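Local coordinates for protein BldN (Streptomyces venezuelae, PDB 6DXO) that probably serves as the N-terminal, sigma-binding part of the membrane-associated anti-sigma factor RsbN, which binds the ECF sigma factor BldN and is expected to keep it inactive, at residues Ala13-Arg21 against Gln40-Ser48. Numbering follows the deposited sequence.
Sequences AFAQALEDR and QGKLLALAS
Gln40 and Ala13 meet at the start of a two-helix packing at the N-terminal end of the probable anti-sigma domain. Helix 3-20 and helix 41-51 run in broadly the same direction, with their segments crossing at -47°. The axes come as close as 10.5 Å. This is a surface contact within the chain, untouched by the other chain of the assembly. The touching residues recur every three or four positions on both helices, so each helix offers one mainly apolar stripe.

Gln40 sends an extended side chain across to helix 3-20. Its OE1 lies beside the backbone of Ala13, 3.4 Å from Ala13 C. Ala13 O is also near, but both oxygens are acceptors, so the pair is not a hydrogen bond and adds no attraction.

Leu43 touches with the root of its side chain. Its CB lies 3.6 Å from Phe14 CE2, at an oblique approach to the ring. Phe14 reaches this place because its CG is anti to the backbone N (chi1 -178°). Leu18 CD1, on the same helix, sits over one face of that ring, offset toward the rim.

Leu44 CD2 packs 3.6 Å from Ala17 CB, and CD1 touches the same methyl. CD2 also meets Phe14 CE2 and Leu18 CD2, so one branch joins three residues of helix 3-20. Phe14 and Leu44 pass each other in opposite directions.

Ala47 CB rests 3.6 Å from Leu18 CD2. Phe14 CZ is farther from this methyl, at 4.4 Å.

Ser48 OG makes a weak hydrogen bond of 3.2 Å to Leu44 O, back along its own helix. Arg21 bends at chi2 (54°) and passes alongside. Ser48 OG lies 3.4 Å from Arg21 CG and sits over one face of the guanidinium, offset toward its rim.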
# COMPACT_ATOMS: atom_id res chain seq x y z
N ALA B 13 24.22 0.82 20.05
CA ALA B 13 23.48 -0.09 20.91
C ALA B 13 22.00 0.25 20.90
O ALA B 13 21.14 -0.63 20.84
CB ALA B 13 24.02 -0.02 22.33
N PHE B 14 21.71 1.55 20.95
CA PHE B 14 20.34 2.03 20.90
C PHE B 14 19.71 1.63 19.56
O PHE B 14 18.60 1.12 19.52
CB PHE B 14 20.31 3.54 21.10
CG PHE B 14 18.93 4.14 21.10
CD1 PHE B 14 18.61 5.17 20.23
CD2 PHE B 14 17.95 3.68 21.98
CE1 PHE B 14 17.34 5.73 20.22
CE2 PHE B 14 16.68 4.24 21.98
CZ PHE B 14 16.38 5.27 21.10
N ALA B 15 20.44 1.86 18.47
CA ALA B 15 19.94 1.50 17.15
C ALA B 15 19.55 0.03 17.11
O ALA B 15 18.47 -0.32 16.66
CB ALA B 15 21.00 1.81 16.09
N GLN B 16 20.45 -0.82 17.61
CA GLN B 16 20.21 -2.25 17.62
C GLN B 16 19.03 -2.63 18.51
O GLN B 16 18.27 -3.54 18.20
CB GLN B 16 21.47 -3.00 18.07
CG GLN B 16 21.34 -4.50 17.98
CD GLN B 16 21.01 -4.96 16.57
OE1 GLN B 16 20.20 -5.87 16.38
NE2 GLN B 16 21.64 -4.35 15.59
N ALA B 17 18.89 -1.93 19.63
CA ALA B 17 17.77 -2.15 20.54
C ALA B 17 16.44 -1.78 19.89
O ALA B 17 15.44 -2.49 20.05
CB ALA B 17 17.97 -1.36 21.82
N LEU B 18 16.41 -0.66 19.16
CA LEU B 18 15.18 -0.22 18.51
C LEU B 18 14.67 -1.28 17.54
O LEU B 18 13.49 -1.62 17.54
CB LEU B 18 15.38 1.10 17.77
CG LEU B 18 15.52 2.34 18.66
CD1 LEU B 18 16.00 3.53 17.84
CD2 LEU B 18 14.20 2.66 19.35
N GLU B 19 15.57 -1.79 16.71
CA GLU B 19 15.23 -2.87 15.79
C GLU B 19 14.55 -4.00 16.57
O GLU B 19 13.50 -4.49 16.16
CB GLU B 19 16.48 -3.40 15.09
CG GLU B 19 17.16 -2.40 14.17
CD GLU B 19 18.43 -2.94 13.54
OE1 GLU B 19 19.10 -3.79 14.17
OE2 GLU B 19 18.74 -2.53 12.40
N ASP B 20 15.15 -4.39 17.68
CA ASP B 20 14.61 -5.45 18.52
C ASP B 20 13.22 -5.07 19.01
O ASP B 20 12.31 -5.90 19.04
CB ASP B 20 15.53 -5.72 19.71
CG ASP B 20 16.81 -6.43 19.31
OD1 ASP B 20 17.09 -6.53 18.10
OD2 ASP B 20 17.54 -6.87 20.22
N ARG B 21 13.07 -3.81 19.41
CA ARG B 21 11.81 -3.33 19.95
C ARG B 21 10.81 -3.00 18.84
O ARG B 21 9.80 -3.68 18.68
CB ARG B 21 12.04 -2.11 20.83
CG ARG B 21 10.82 -1.69 21.62
CD ARG B 21 10.27 -2.87 22.41
NE ARG B 21 9.01 -2.54 23.06
CZ ARG B 21 7.82 -2.66 22.48
NH1 ARG B 21 7.73 -3.09 21.23
NH2 ARG B 21 6.73 -2.34 23.15
N GLN B 40 19.44 3.45 28.91
CA GLN B 40 18.99 3.05 27.58
C GLN B 40 17.55 2.55 27.60
O GLN B 40 16.86 2.60 26.58
CB GLN B 40 19.91 1.97 27.01
CG GLN B 40 19.66 1.66 25.55
CD GLN B 40 20.20 0.31 25.14
OE1 GLN B 40 20.97 0.20 24.18
NE2 GLN B 40 19.80 -0.73 25.86
N GLY B 41 17.12 2.05 28.75
CA GLY B 41 15.76 1.56 28.90
C GLY B 41 14.76 2.70 28.87
O GLY B 41 13.61 2.53 28.45
N LYS B 42 15.19 3.87 29.32
CA LYS B 42 14.33 5.05 29.29
C LYS B 42 14.21 5.55 27.86
O LYS B 42 13.13 5.94 27.42
CB LYS B 42 14.89 6.15 30.20
CG LYS B 42 13.98 7.36 30.32
CD LYS B 42 12.56 6.97 30.72
CE LYS B 42 11.64 8.18 30.76
NZ LYS B 42 10.24 7.82 31.12
N LEU B 43 15.31 5.51 27.13
CA LEU B 43 15.32 5.94 25.73
C LEU B 43 14.37 5.08 24.90
O LEU B 43 13.59 5.60 24.11
CB LEU B 43 16.74 5.86 25.16
CG LEU B 43 17.79 6.73 25.86
CD1 LEU B 43 19.13 6.58 25.17
CD2 LEU B 43 17.35 8.19 25.90
N LEU B 44 14.45 3.77 25.10
CA LEU B 44 13.60 2.84 24.37
C LEU B 44 12.12 3.07 24.70
O LEU B 44 11.26 2.96 23.83
CB LEU B 44 13.99 1.39 24.67
CG LEU B 44 15.29 0.90 24.03
CD1 LEU B 44 15.71 -0.45 24.59
CD2 LEU B 44 15.16 0.83 22.51
N ALA B 45 11.85 3.39 25.96
CA ALA B 45 10.48 3.63 26.40
C ALA B 45 9.90 4.87 25.73
O ALA B 45 8.71 4.91 25.39
CB ALA B 45 10.42 3.77 27.92
N LEU B 46 10.74 5.88 25.53
CA LEU B 46 10.31 7.10 24.87
C LEU B 46 10.02 6.84 23.40
O LEU B 46 9.01 7.29 22.87
CB LEU B 46 11.37 8.20 25.03
CG LEU B 46 11.63 8.65 26.47
CD1 LEU B 46 12.87 9.54 26.54
CD2 LEU B 46 10.42 9.37 27.03
N ALA B 47 10.92 6.10 22.74
CA ALA B 47 10.73 5.75 21.33
C ALA B 47 9.47 4.91 21.15
O ALA B 47 8.75 5.07 20.16
CB ALA B 47 11.95 5.02 20.80
N SER B 48 9.22 3.99 22.08
CA SER B 48 8.01 3.17 22.02
C SER B 48 6.77 4.03 22.26
O SER B 48 5.73 3.81 21.64
CB SER B 48 8.07 2.03 23.04
OG SER B 48 8.97 1.03 22.63